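Side-chain contacts in methylocystis parvus OBBP MbnE (Methylocystis parvus OBBP, PDB 5ICQ), which probably binds the copper-chelating peptide methanobactin in the periplasm for uptake into the cell: residues 273-276 against 277-280; 231-234 against 235-239; 555-558 against 559-563; 365-369 against 370-374. One frame throughout, in Å; residues are numbered along the deposited sequence.

Interaction 1 (273-276 against 277-280); sequences SLFE and AFKA
Ser273 opens this turn of helix 271-279 by giving its carbonyl oxygen to Ala277: the O to N distance is 3.0 Å. Its own hydroxyl OG is hydrogen-bonded to Asp270 O, one turn back. Leu274 O receives the next bond of the helix, from Phe278 N. Phe275 does more. Its carbonyl O accepts from Lys279 N at 3.0 Å, and its ring carries the aliphatic part of the same lysine. Phe275 CG is anti to its backbone N (chi1 -172°), which lays the ring beside the Lys279 chain. Lys279 CG sits over one ring face, 4.3 Å from the centroid and 13° off the normal, a CH-pi contact. CD lies over the same face, 4.1 Å from Phe275 CE2. A bend about the CG-CD bond brings CE and NZ to Glu276. The two side chains run side by side, and Lys279 NZ forms a salt bridge with Glu276 OE2 at 3.1 Å, on the syn side of the carboxylate. This i to i+3 pair is partly exposed, while the phenylalanine beneath it is buried. Glu276 O also accepts from Ala280 N. Around this turn, Phe268 of strand 262-268 touches Leu274 and Ala277, Arg286 of strand 285-288 lies against Leu274, Phe275 and Phe278, and Tyr298 meets the Phe275 ring.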
ATOM      1  N   SER A 273       0.228 -17.379  19.383  1.00 27.23           N
ATOM      2  CA  SER A 273       1.550 -17.933  19.662  1.00 25.99           C
ATOM      3  C   SER A 273       2.650 -16.940  19.294  1.00 14.05           C
ATOM      4  O   SER A 273       3.704 -16.915  19.940  1.00 22.05           O
ATOM      5  CB  SER A 273       1.743 -19.262  18.927  1.00 37.65           C
ATOM      6  OG  SER A 273       1.458 -19.140  17.541  1.00 46.17           O
ATOM      7  N   LEU A 274       2.419 -16.120  18.270  1.00 17.65           N
ATOM      8  CA  LEU A 274       3.358 -15.048  17.946  1.00 18.70           C
ATOM      9  C   LEU A 274       3.451 -14.049  19.095  1.00 21.22           C
ATOM     10  O   LEU A 274       4.550 -13.633  19.485  1.00 19.17           O
ATOM     11  CB  LEU A 274       2.914 -14.362  16.651  1.00 19.10           C
ATOM     12  CG  LEU A 274       3.731 -13.190  16.082  1.00 21.43           C
ATOM     13  CD1 LEU A 274       5.204 -13.542  15.961  1.00 17.79           C
ATOM     14  CD2 LEU A 274       3.165 -12.760  14.736  1.00 21.80           C
ATOM     15  N   PHE A 275       2.301 -13.676  19.669  1.00 19.72           N
ATOM     16  CA  PHE A 275       2.287 -12.752  20.802  1.00 20.44           C
ATOM     17  C   PHE A 275       2.942 -13.368  22.030  1.00 16.09           C
ATOM     18  O   PHE A 275       3.687 -12.687  22.745  1.00 18.58           O
ATOM     19  CB  PHE A 275       0.846 -12.328  21.109  1.00 21.31           C
ATOM     20  CG  PHE A 275       0.729 -11.227  22.142  1.00 19.06           C
ATOM     21  CD1 PHE A 275       1.542 -10.103  22.082  1.00 17.39           C
ATOM     22  CD2 PHE A 275      -0.220 -11.305  23.151  1.00 26.57           C
ATOM     23  CE1 PHE A 275       1.425  -9.087  23.017  1.00 24.46           C
ATOM     24  CE2 PHE A 275      -0.345 -10.289  24.084  1.00 28.51           C
ATOM     25  CZ  PHE A 275       0.476  -9.180  24.016  1.00 25.89           C
ATOM     26  N   GLU A 276       2.682 -14.656  22.295  1.00 19.78           N
ATOM     27  CA  GLU A 276       3.308 -15.304  23.443  1.00 23.97           C
ATOM     28  C   GLU A 276       4.826 -15.322  23.311  1.00 19.94           C
ATOM     29  O   GLU A 276       5.541 -15.147  24.301  1.00 17.52           O
ATOM     30  CB  GLU A 276       2.771 -16.726  23.617  1.00 35.50           C
ATOM     31  CG  GLU A 276       1.315 -16.803  24.081  1.00 41.01           C
ATOM     32  CD  GLU A 276       1.056 -16.042  25.372  1.00 46.46           C
ATOM     33  OE1 GLU A 276       1.915 -16.083  26.281  1.00 50.23           O
ATOM     34  OE2 GLU A 276      -0.012 -15.401  25.477  1.00 49.04           O
ATOM     35  N   ALA A 277       5.340 -15.538  22.097  1.00 24.15           N
ATOM     36  CA  ALA A 277       6.790 -15.525  21.914  1.00 23.16           C
ATOM     37  C   ALA A 277       7.372 -14.150  22.224  1.00 21.36           C
ATOM     38  O   ALA A 277       8.462 -14.044  22.798  1.00 21.11           O
ATOM     39  CB  ALA A 277       7.149 -15.953  20.491  1.00 22.33           C
ATOM     40  N   PHE A 278       6.655 -13.084  21.859  1.00 18.03           N
ATOM     41  CA  PHE A 278       7.097 -11.739  22.223  1.00 14.59           C
ATOM     42  C   PHE A 278       7.114 -11.557  23.738  1.00 17.67           C
ATOM     43  O   PHE A 278       8.091 -11.057  24.309  1.00 16.45           O
ATOM     44  CB  PHE A 278       6.194 -10.690  21.575  1.00 12.45           C
ATOM     45  CG  PHE A 278       6.581  -9.286  21.910  1.00 15.90           C
ATOM     46  CD1 PHE A 278       7.661  -8.687  21.276  1.00 19.17           C
ATOM     47  CD2 PHE A 278       5.878  -8.559  22.861  1.00 17.66           C
ATOM     48  CE1 PHE A 278       8.032  -7.388  21.586  1.00 18.70           C
ATOM     49  CE2 PHE A 278       6.247  -7.255  23.176  1.00 18.29           C
ATOM     50  CZ  PHE A 278       7.323  -6.674  22.540  1.00 15.34           C
ATOM     51  N   LYS A 279       6.031 -11.952  24.411  1.00 13.94           N
ATOM     52  CA  LYS A 279       5.987 -11.796  25.860  1.00 21.88           C
ATOM     53  C   LYS A 279       7.098 -12.585  26.547  1.00 21.83           C
ATOM     54  O   LYS A 279       7.643 -12.136  27.562  1.00 19.18           O
ATOM     55  CB  LYS A 279       4.621 -12.219  26.393  1.00 22.32           C
ATOM     56  CG  LYS A 279       3.503 -11.259  26.039  1.00 27.21           C
ATOM     57  CD  LYS A 279       2.280 -11.512  26.918  1.00 35.13           C
ATOM     58  CE  LYS A 279       1.607 -12.820  26.579  1.00 42.55           C
ATOM     59  NZ  LYS A 279       0.406 -13.066  27.436  1.00 39.66           N
ATOM     60  N   ALA A 280       7.471 -13.737  25.995  1.00 23.11           N
ATOM     61  CA  ALA A 280       8.539 -14.545  26.565  1.00 25.32           C
ATOM     62  C   ALA A 280       9.929 -14.017  26.238  1.00 26.86           C
ATOM     63  O   ALA A 280      10.912 -14.576  26.728  1.00 25.07           O
ATOM     64  CB  ALA A 280       8.416 -15.996  26.085  1.00 26.69           C
TER

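Interaction 2 (231-234 against 235-239); sequences DVQA and GARLL. With SO4 (sulfate ion), chain B.
Asp231 and Leu239 face each other as a hydrogen-bonded pair in a beta hairpin whose short strands 231-233 and 237-239 run antiparallel at 175°, their axes 4.8 Å apart. Val232 and Leu238 follow as a non-hydrogen-bonded pair, then Gln233 and Arg237 as a hydrogen-bonded one. A classic beta bulge closes the hairpin end: Gln233 O accepts from both Ala236 N and Arg237 N, at 2.8 Å from Ala236 N. Gly235 takes a positive phi in the connection.

Asp231, Gln233, Arg237 and Leu239 share one face of the sheet. Arg237 is bent at chi2 and chi3, which carries the guanidinium across to Asp231 on the partner strand. On the way its CG passes 3.4 Å from Gln233 OE1. Arg237 NH1 then makes a salt bridge with Asp231 OD2 at 2.8 Å, on the anti side of the carboxylate. The carboxylate and guanidinium planes stand nearly square, 83° apart. Gln233 NE2 donates to the same OD2, also at 2.8 Å, so two donors grip this oxygen. Leu239 CB lies over the centre of one guanidinium face. On the other side of the sheet, Val232 CB and Leu238 CD1 are in loose apolar contact.

Arg237 NE has a second acid partner, Asp264 OD1. A sulfate, probably from the crystallisation liquor, lies at the guanidinium edge and is also bound by Arg65. Arg237 NH2 donates to two of its oxygens, O4 at 3.1 Å and O2 at 3.2 Å.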
ATOM      1  N   ASP A 231      20.700 -19.900   6.632  1.00 14.09           N
ATOM      2  CA  ASP A 231      20.005 -21.132   6.976  1.00 20.53           C
ATOM      3  C   ASP A 231      18.534 -20.956   6.644  1.00 18.42           C
ATOM      4  O   ASP A 231      17.990 -19.856   6.762  1.00 18.32           O
ATOM      5  CB  ASP A 231      20.172 -21.489   8.458  1.00 27.81           C
ATOM      6  CG  ASP A 231      19.604 -22.862   8.794  1.00 33.13           C
ATOM      7  OD1 ASP A 231      19.997 -23.842   8.130  1.00 28.75           O
ATOM      8  OD2 ASP A 231      18.748 -22.957   9.700  1.00 25.97           O
ATOM      9  N   VAL A 232      17.895 -22.037   6.213  1.00 14.74           N
ATOM     10  CA  VAL A 232      16.465 -21.996   5.937  1.00 15.05           C
ATOM     11  C   VAL A 232      15.840 -23.309   6.379  1.00 27.14           C
ATOM     12  O   VAL A 232      16.358 -24.390   6.077  1.00 20.93           O
ATOM     13  CB  VAL A 232      16.157 -21.716   4.450  1.00 21.46           C
ATOM     14  CG1 VAL A 232      16.896 -22.679   3.563  1.00 23.12           C
ATOM     15  CG2 VAL A 232      14.648 -21.790   4.186  1.00 25.02           C
ATOM     16  N   GLN A 233      14.736 -23.210   7.109  1.00 20.94           N
ATOM     17  CA  GLN A 233      13.916 -24.357   7.476  1.00 24.38           C
ATOM     18  C   GLN A 233      12.501 -24.018   7.037  1.00 24.48           C
ATOM     19  O   GLN A 233      11.858 -23.158   7.648  1.00 17.31           O
ATOM     20  CB  GLN A 233      13.998 -24.628   8.976  1.00 23.19           C
ATOM     21  CG  GLN A 233      15.406 -24.939   9.438  1.00 33.83           C
ATOM     22  CD  GLN A 233      15.632 -24.599  10.893  1.00 47.88           C
ATOM     23  OE1 GLN A 233      14.694 -24.587  11.697  1.00 51.60           O
ATOM     24  NE2 GLN A 233      16.883 -24.320  11.243  1.00 52.06           N
ATOM     25  N   ALA A 234      12.044 -24.651   5.951  1.00 19.06           N
ATOM     26  CA  ALA A 234      10.785 -24.277   5.309  1.00 23.75           C
ATOM     27  C   ALA A 234       9.654 -24.149   6.320  1.00 23.13           C
ATOM     28  O   ALA A 234       9.475 -25.009   7.186  1.00 25.02           O
ATOM     29  CB  ALA A 234      10.413 -25.310   4.242  1.00 33.03           C
ATOM     30  N   GLY A 235       8.899 -23.057   6.208  1.00 25.76           N
ATOM     31  CA  GLY A 235       7.781 -22.792   7.088  1.00 29.17           C
ATOM     32  C   GLY A 235       8.136 -22.510   8.527  1.00 25.66           C
ATOM     33  O   GLY A 235       7.229 -22.351   9.352  1.00 31.27           O
ATOM     34  N   ALA A 236       9.422 -22.441   8.864  1.00 19.90           N
ATOM     35  CA  ALA A 236       9.843 -22.297  10.250  1.00 17.96           C
ATOM     36  C   ALA A 236      10.730 -21.076  10.443  1.00 24.62           C
ATOM     37  O   ALA A 236      10.390 -20.200  11.246  1.00 18.10           O
ATOM     38  CB  ALA A 236      10.565 -23.563  10.725  1.00 25.79           C
ATOM     39  N   ARG A 237      11.854 -20.987   9.734  1.00 18.26           N
ATOM     40  CA  ARG A 237      12.759 -19.871   9.977  1.00 16.29           C
ATOM     41  C   ARG A 237      13.605 -19.606   8.742  1.00 18.77           C
ATOM     42  O   ARG A 237      13.888 -20.510   7.951  1.00 15.87           O
ATOM     43  CB  ARG A 237      13.657 -20.118  11.200  1.00 19.76           C
ATOM     44  CG  ARG A 237      14.681 -21.228  11.057  1.00 25.92           C
ATOM     45  CD  ARG A 237      16.072 -20.680  10.719  1.00 31.06           C
ATOM     46  NE  ARG A 237      16.668 -19.973  11.849  1.00 34.65           N
ATOM     47  CZ  ARG A 237      17.789 -20.338  12.464  1.00 31.40           C
ATOM     48  NH1 ARG A 237      18.468 -21.408  12.062  1.00 32.43           N
ATOM     49  NH2 ARG A 237      18.242 -19.616  13.476  1.00 26.55           N
ATOM     50  N   LEU A 238      13.984 -18.340   8.593  1.00 13.76           N
ATOM     51  CA  LEU A 238      14.970 -17.895   7.616  1.00 12.79           C
ATOM     52  C   LEU A 238      16.025 -17.114   8.384  1.00 16.24           C
ATOM     53  O   LEU A 238      15.689 -16.161   9.093  1.00 17.50           O
ATOM     54  CB  LEU A 238      14.311 -17.027   6.542  1.00 10.78           C
ATOM     55  CG  LEU A 238      15.250 -16.322   5.565  1.00 17.61           C
ATOM     56  CD1 LEU A 238      16.021 -17.361   4.770  1.00 18.74           C
ATOM     57  CD2 LEU A 238      14.472 -15.377   4.637  1.00 16.39           C
ATOM     58  N   LEU A 239      17.280 -17.542   8.298  1.00 13.98           N
ATOM     59  CA  LEU A 239      18.375 -16.872   8.993  1.00 14.07           C
ATOM     60  C   LEU A 239      19.238 -16.122   7.987  1.00 16.61           C
ATOM     61  O   LEU A 239      19.789 -16.724   7.055  1.00 14.80           O
ATOM     62  CB  LEU A 239      19.230 -17.858   9.788  1.00 15.53           C
ATOM     63  CG  LEU A 239      20.419 -17.219  10.530  1.00 16.26           C
ATOM     64  CD1 LEU A 239      19.953 -16.294  11.657  1.00 15.89           C
ATOM     65  CD2 LEU A 239      21.383 -18.280  11.065  1.00 20.52           C
TER
HETATM   66  S   SO4 B 701      21.210 -21.074  15.059  1.00 58.90           S
HETATM   67  O1  SO4 B 701      21.928 -21.595  13.903  1.00 56.57           O
HETATM   68  O2  SO4 B 701      19.925 -21.747  15.213  1.00 60.88           O
HETATM   69  O3  SO4 B 701      21.993 -21.282  16.275  1.00 63.84           O
HETATM   70  O4  SO4 B 701      20.994 -19.649  14.857  1.00 72.58           O

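Interaction 3 (555-558 against 559-563); sequences RAYD and RVLLS
Leu561 packs over the ring of Tyr557, one helical turn earlier in helix 547-563. From its CB outward, the leucine meets successive parts of that turn. CB lies 3.7 Å from the carbonyl oxygens of both Tyr557 and Asp558. CG rests on Tyr557 O and comes within 3.9 Å of Tyr557 CE1. CD2 brushes the rim at CE1. CD1 stands over one face of the ring, toward its rim, 3.5 Å from Tyr557 CZ, and makes a CH-pi contact 25° off the ring normal. The tyrosine CG is anti to its backbone N (chi1 173°), which lays the ring along the helix beneath this methyl. At the ring's far end, Tyr557 OH is hydrogen-bonded to Gln509.

A second i to i+4 pair lies next to it. Leu562 CD1 touches the carboxylate of Asp558, 3.7 Å from OD2, while both oxygens of that acid bond to the loop holding Ser365, Phe366 and Ser374. The backbone bonds beneath are regular: Leu561 N to Tyr557 O is 3.0 Å and Leu562 N to Asp558 O is 2.9 Å. Further on, Ser563 OG and Ser563 N both donate to Arg559 O, from opposite faces of its plane.

The contact is buried. The Arg559 side chain extends away from the helix to a salt bridge with Glu383. Helix 381-387 packs on Ala556 and Val560, helix 532-543 lies against Ala556, Tyr557 and Val560, and Trp513 of helix 508-513 touches both Tyr557 and Leu561.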
ATOM      1  N   ARG A 555      -5.961  15.860  -5.027  1.00  7.60           N
ATOM      2  CA  ARG A 555      -7.080  16.426  -4.272  1.00 12.39           C
ATOM      3  C   ARG A 555      -8.343  16.500  -5.126  1.00 11.30           C
ATOM      4  O   ARG A 555      -9.428  16.123  -4.677  1.00 12.06           O
ATOM      5  CB  ARG A 555      -6.724  17.817  -3.739  1.00 14.98           C
ATOM      6  CG  ARG A 555      -5.777  17.794  -2.560  1.00 16.90           C
ATOM      7  CD  ARG A 555      -5.432  19.199  -2.118  1.00 20.98           C
ATOM      8  NE  ARG A 555      -4.444  19.185  -1.044  1.00 18.77           N
ATOM      9  CZ  ARG A 555      -3.963  20.279  -0.456  1.00 27.45           C
ATOM     10  NH1 ARG A 555      -4.377  21.478  -0.841  1.00 24.59           N
ATOM     11  NH2 ARG A 555      -3.056  20.171   0.509  1.00 18.62           N
ATOM     12  N   ALA A 556      -8.223  16.985  -6.363  1.00 10.82           N
ATOM     13  CA  ALA A 556      -9.395  17.022  -7.241  1.00 11.08           C
ATOM     14  C   ALA A 556      -9.909  15.616  -7.527  1.00  9.99           C
ATOM     15  O   ALA A 556     -11.122  15.380  -7.567  1.00  9.26           O
ATOM     16  CB  ALA A 556      -9.060  17.741  -8.549  1.00  9.91           C
ATOM     17  N   TYR A 557      -8.996  14.677  -7.756  1.00  8.71           N
ATOM     18  CA  TYR A 557      -9.369  13.277  -7.952  1.00  8.84           C
ATOM     19  C   TYR A 557     -10.130  12.727  -6.743  1.00  8.26           C
ATOM     20  O   TYR A 557     -11.161  12.054  -6.890  1.00  8.55           O
ATOM     21  CB  TYR A 557      -8.085  12.489  -8.227  1.00  7.48           C
ATOM     22  CG  TYR A 557      -8.193  10.981  -8.296  1.00 10.26           C
ATOM     23  CD1 TYR A 557      -9.020  10.360  -9.217  1.00 12.73           C
ATOM     24  CD2 TYR A 557      -7.414  10.184  -7.474  1.00  6.74           C
ATOM     25  CE1 TYR A 557      -9.083   8.968  -9.295  1.00  7.73           C
ATOM     26  CE2 TYR A 557      -7.460   8.797  -7.554  1.00  9.45           C
ATOM     27  CZ  TYR A 557      -8.304   8.200  -8.464  1.00  9.58           C
ATOM     28  OH  TYR A 557      -8.370   6.812  -8.545  1.00 10.59           O
ATOM     29  N   ASP A 558      -9.639  13.015  -5.536  1.00  8.45           N
ATOM     30  CA  ASP A 558     -10.323  12.613  -4.306  1.00  8.36           C
ATOM     31  C   ASP A 558     -11.761  13.124  -4.295  1.00 12.56           C
ATOM     32  O   ASP A 558     -12.697  12.370  -4.001  1.00  8.45           O
ATOM     33  CB  ASP A 558      -9.541  13.151  -3.095  1.00  7.77           C
ATOM     34  CG  ASP A 558      -9.952  12.504  -1.760  1.00 11.94           C
ATOM     35  OD1 ASP A 558     -10.292  11.304  -1.746  1.00  9.87           O
ATOM     36  OD2 ASP A 558      -9.911  13.203  -0.710  1.00 12.78           O
ATOM     37  N   ARG A 559     -11.954  14.405  -4.637  1.00  7.83           N
ATOM     38  CA  ARG A 559     -13.303  14.975  -4.662  1.00  7.87           C
ATOM     39  C   ARG A 559     -14.215  14.239  -5.632  1.00 10.79           C
ATOM     40  O   ARG A 559     -15.397  14.032  -5.338  1.00  8.45           O
ATOM     41  CB  ARG A 559     -13.258  16.463  -5.030  1.00  5.76           C
ATOM     42  CG  ARG A 559     -12.300  17.256  -4.144  1.00  8.40           C
ATOM     43  CD  ARG A 559     -12.446  18.769  -4.294  1.00  9.49           C
ATOM     44  NE  ARG A 559     -11.250  19.400  -3.739  1.00 10.71           N
ATOM     45  CZ  ARG A 559     -11.173  19.904  -2.516  1.00 12.82           C
ATOM     46  NH1 ARG A 559     -12.237  19.823  -1.721  1.00  9.40           N
ATOM     47  NH2 ARG A 559     -10.035  20.434  -2.082  1.00  8.74           N
ATOM     48  N   VAL A 560     -13.698  13.873  -6.809  1.00  5.84           N
ATOM     49  CA  VAL A 560     -14.533  13.174  -7.788  1.00  6.75           C
ATOM     50  C   VAL A 560     -14.903  11.783  -7.286  1.00  7.33           C
ATOM     51  O   VAL A 560     -16.060  11.358  -7.388  1.00  6.49           O
ATOM     52  CB  VAL A 560     -13.821  13.115  -9.151  1.00  9.55           C
ATOM     53  CG1 VAL A 560     -14.599  12.235 -10.127  1.00 11.42           C
ATOM     54  CG2 VAL A 560     -13.650  14.534  -9.739  1.00  9.04           C
ATOM     55  N   LEU A 561     -13.936  11.049  -6.734  1.00  9.58           N
ATOM     56  CA  LEU A 561     -14.243   9.727  -6.185  1.00 10.42           C
ATOM     57  C   LEU A 561     -15.274   9.822  -5.071  1.00  8.89           C
ATOM     58  O   LEU A 561     -16.244   9.054  -5.041  1.00  8.47           O
ATOM     59  CB  LEU A 561     -12.973   9.067  -5.655  1.00 10.49           C
ATOM     60  CG  LEU A 561     -11.936   8.600  -6.674  1.00 12.81           C
ATOM     61  CD1 LEU A 561     -10.773   7.925  -5.930  1.00  8.35           C
ATOM     62  CD2 LEU A 561     -12.578   7.630  -7.675  1.00 11.20           C
ATOM     63  N   LEU A 562     -15.058  10.730  -4.119  1.00  4.45           N
ATOM     64  CA  LEU A 562     -15.985  10.836  -2.994  1.00  6.28           C
ATOM     65  C   LEU A 562     -17.377  11.232  -3.466  1.00  7.99           C
ATOM     66  O   LEU A 562     -18.379  10.766  -2.907  1.00  6.43           O
ATOM     67  CB  LEU A 562     -15.463  11.848  -1.968  1.00  5.84           C
ATOM     68  CG  LEU A 562     -14.195  11.417  -1.231  1.00 10.42           C
ATOM     69  CD1 LEU A 562     -13.565  12.607  -0.458  1.00 10.37           C
ATOM     70  CD2 LEU A 562     -14.531  10.288  -0.261  1.00 11.19           C
ATOM     71  N   SER A 563     -17.459  12.112  -4.475  1.00  8.64           N
ATOM     72  CA  SER A 563     -18.744  12.613  -4.951  1.00  7.99           C
ATOM     73  C   SER A 563     -19.565  11.552  -5.659  1.00  9.48           C
ATOM     74  O   SER A 563     -20.759  11.773  -5.884  1.00  9.20           O
ATOM     75  CB  SER A 563     -18.547  13.800  -5.897  1.00  9.71           C
ATOM     76  OG  SER A 563     -18.079  14.916  -5.169  1.00 11.22           O
TER

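Interaction 4 (365-369 against 370-374); sequences SFFDE and SELSS
Ser365 OG stands anti to its backbone N (chi1 162°) and Ser373 OG does likewise (chi1 -177°), which brings the two hydroxyl oxygens to 3.1 Å across a compact loop. The loop holds two ST turns and a type I beta turn, and it doubles back so that Phe367 and Ser373 lie side by side. In the first ST turn, Ser365 OG accepts from Phe367 N at 2.9 Å. In the second, Ser370 OG accepts from Leu372 N at 3.1 Å, inside the beta turn that runs from Ser370 to Ser373.

Phe367 and Leu372 supply the apolar part of the contact. Their CB atoms meet at 3.7 Å, and beyond them the side chains are set at a slant, with Leu372 CD1 4.1 Å from Phe367 CD1. Leu372 O is buried here with no partner in the model. Ser373 CB presses close to Phe367 O, at 3.2 Å.

Several polar ends have partners beyond the loop segment. Ser365 OG is hydrogen-bonded to Asp558, and Ser373 OG to Ser375 N. Glu369 OE2 forms a salt bridge with Lys314, and OE1 is hydrogen-bonded to His572. Arg377 NH1 bonds to the carbonyl oxygens of Ser370 and Ser373, the first and last residues of the beta turn. Across the loop, Ser370 OG donates to Phe367 O at 3.2 Å, coming from above the carbonyl plane, 46° out of it.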
ATOM      1  N   SER A 365     -11.518  10.099   3.418  1.00  7.62           N
ATOM      2  CA  SER A 365     -10.904  10.457   2.150  1.00 10.58           C
ATOM      3  C   SER A 365     -10.217   9.216   1.610  1.00  7.00           C
ATOM      4  O   SER A 365      -9.862   8.314   2.375  1.00  8.50           O
ATOM      5  CB  SER A 365      -9.903  11.614   2.342  1.00 12.91           C
ATOM      6  OG  SER A 365      -8.996  11.718   1.258  1.00 10.87           O
ATOM      7  N   PHE A 366     -10.055   9.162   0.287  1.00  8.29           N
ATOM      8  CA  PHE A 366      -9.244   8.094  -0.286  1.00  8.98           C
ATOM      9  C   PHE A 366      -7.758   8.287  -0.025  1.00 10.80           C
ATOM     10  O   PHE A 366      -6.987   7.352  -0.249  1.00 11.03           O
ATOM     11  CB  PHE A 366      -9.508   7.968  -1.792  1.00  7.11           C
ATOM     12  CG  PHE A 366     -10.813   7.306  -2.096  1.00  6.10           C
ATOM     13  CD1 PHE A 366     -11.982   8.046  -2.174  1.00  9.68           C
ATOM     14  CD2 PHE A 366     -10.879   5.920  -2.221  1.00  9.37           C
ATOM     15  CE1 PHE A 366     -13.212   7.412  -2.407  1.00  9.77           C
ATOM     16  CE2 PHE A 366     -12.085   5.291  -2.467  1.00 11.81           C
ATOM     17  CZ  PHE A 366     -13.250   6.038  -2.563  1.00 11.26           C
ATOM     18  N   PHE A 367      -7.346   9.461   0.451  1.00 12.24           N
ATOM     19  CA  PHE A 367      -5.957   9.730   0.824  1.00 11.90           C
ATOM     20  C   PHE A 367      -5.965  10.458   2.166  1.00 12.59           C
ATOM     21  O   PHE A 367      -5.473  11.574   2.304  1.00 14.68           O
ATOM     22  CB  PHE A 367      -5.245  10.533  -0.269  1.00  7.69           C
ATOM     23  CG  PHE A 367      -5.281   9.860  -1.600  1.00 11.86           C
ATOM     24  CD1 PHE A 367      -4.300   8.944  -1.954  1.00 11.99           C
ATOM     25  CD2 PHE A 367      -6.328  10.095  -2.479  1.00 13.41           C
ATOM     26  CE1 PHE A 367      -4.352   8.296  -3.170  1.00 15.19           C
ATOM     27  CE2 PHE A 367      -6.384   9.451  -3.700  1.00 11.98           C
ATOM     28  CZ  PHE A 367      -5.398   8.547  -4.043  1.00 14.32           C
ATOM     29  N   ASP A 368      -6.532   9.799   3.177  1.00  9.08           N
ATOM     30  CA  ASP A 368      -6.900  10.488   4.408  1.00 10.21           C
ATOM     31  C   ASP A 368      -5.666  10.839   5.239  1.00 11.51           C
ATOM     32  O   ASP A 368      -4.619  10.190   5.149  1.00 12.41           O
ATOM     33  CB  ASP A 368      -7.863   9.617   5.227  1.00  9.59           C
ATOM     34  CG  ASP A 368      -8.755  10.430   6.137  1.00 18.26           C
ATOM     35  OD1 ASP A 368      -8.737  11.667   6.035  1.00 18.34           O
ATOM     36  OD2 ASP A 368      -9.491   9.829   6.947  1.00 13.77           O
ATOM     37  N   GLU A 369      -5.809  11.884   6.057  1.00  9.11           N
ATOM     38  CA  GLU A 369      -4.774  12.326   6.995  1.00 13.14           C
ATOM     39  C   GLU A 369      -3.453  12.604   6.282  1.00 19.10           C
ATOM     40  O   GLU A 369      -2.385  12.144   6.695  1.00 18.03           O
ATOM     41  CB  GLU A 369      -4.587  11.297   8.114  1.00 18.50           C
ATOM     42  CG  GLU A 369      -5.849  11.012   8.899  1.00 18.57           C
ATOM     43  CD  GLU A 369      -5.538  10.416  10.258  1.00 31.54           C
ATOM     44  OE1 GLU A 369      -6.161   9.404  10.628  1.00 22.28           O
ATOM     45  OE2 GLU A 369      -4.652  10.963  10.954  1.00 34.69           O
ATOM     46  N   SER A 370      -3.524  13.357   5.190  1.00 10.33           N
ATOM     47  CA  SER A 370      -2.311  13.632   4.434  1.00 17.61           C
ATOM     48  C   SER A 370      -2.534  14.866   3.582  1.00 14.95           C
ATOM     49  O   SER A 370      -3.654  15.375   3.461  1.00 13.54           O
ATOM     50  CB  SER A 370      -1.897  12.432   3.571  1.00 18.30           C
ATOM     51  OG  SER A 370      -2.451  12.491   2.269  1.00 18.80           O
ATOM     52  N   GLU A 371      -1.436  15.337   2.984  1.00 13.76           N
ATOM     53  CA  GLU A 371      -1.501  16.510   2.127  1.00 18.54           C
ATOM     54  C   GLU A 371      -2.313  16.251   0.867  1.00 14.30           C
ATOM     55  O   GLU A 371      -2.720  17.213   0.207  1.00 15.19           O
ATOM     56  CB  GLU A 371      -0.091  16.947   1.728  1.00 21.63           C
ATOM     57  CG  GLU A 371       0.428  16.162   0.545  1.00 42.36           C
ATOM     58  CD  GLU A 371       1.909  16.311   0.326  1.00 58.32           C
ATOM     59  OE1 GLU A 371       2.545  15.293  -0.017  1.00 68.11           O
ATOM     60  OE2 GLU A 371       2.434  17.434   0.485  1.00 53.89           O
ATOM     61  N   LEU A 372      -2.520  14.982   0.498  1.00 10.41           N
ATOM     62  CA  LEU A 372      -3.269  14.642  -0.706  1.00 10.82           C
ATOM     63  C   LEU A 372      -4.772  14.673  -0.497  1.00 11.29           C
ATOM     64  O   LEU A 372      -5.516  14.576  -1.478  1.00 12.67           O
ATOM     65  CB  LEU A 372      -2.874  13.248  -1.206  1.00 11.87           C
ATOM     66  CG  LEU A 372      -1.395  13.047  -1.545  1.00 15.22           C
ATOM     67  CD1 LEU A 372      -1.157  11.597  -1.953  1.00 15.71           C
ATOM     68  CD2 LEU A 372      -0.964  13.994  -2.657  1.00 15.87           C
ATOM     69  N   SER A 373      -5.224  14.809   0.743  1.00 13.36           N
ATOM     70  CA  SER A 373      -6.637  14.678   1.071  1.00 11.16           C
ATOM     71  C   SER A 373      -7.425  15.920   0.674  1.00 13.91           C
ATOM     72  O   SER A 373      -6.961  17.049   0.863  1.00 13.67           O
ATOM     73  CB  SER A 373      -6.781  14.443   2.576  1.00 14.11           C
ATOM     74  OG  SER A 373      -8.134  14.248   2.907  1.00 14.30           O
ATOM     75  N   SER A 374      -8.639  15.712   0.140  1.00  9.87           N
ATOM     76  CA  SER A 374      -9.560  16.832  -0.052  1.00 11.50           C
ATOM     77  C   SER A 374     -10.323  17.196   1.216  1.00 14.28           C
ATOM     78  O   SER A 374     -11.016  18.214   1.227  1.00 15.18           O
ATOM     79  CB  SER A 374     -10.574  16.517  -1.162  1.00  9.93           C
ATOM     80  OG  SER A 374     -11.448  15.467  -0.778  1.00 13.61           O
TER

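In the fold
Along the chain the order is interaction 2, interaction 1, interaction 4, interaction 3. Interactions 1 and 2 lie on the same side of the molecule, their centres about 18 Å apart and nearest atoms about 10 Å apart. Strand 262-268 links them: it pairs with the hairpin strand 237-242 and touches helix 271-279. Interactions 3 and 4 form a second group, with centres about 10 Å apart. They touch directly: Asp558 OD2 lies 2.6 Å from Ser365 OG and 2.7 Å from Ser374 OG, which ties loop 365-374 to helix 547-563. The groups are far apart, with interactions 2 and 3 separated by about 46 Å between centres. The four contacts thus belong to two distant regions of this binding protein.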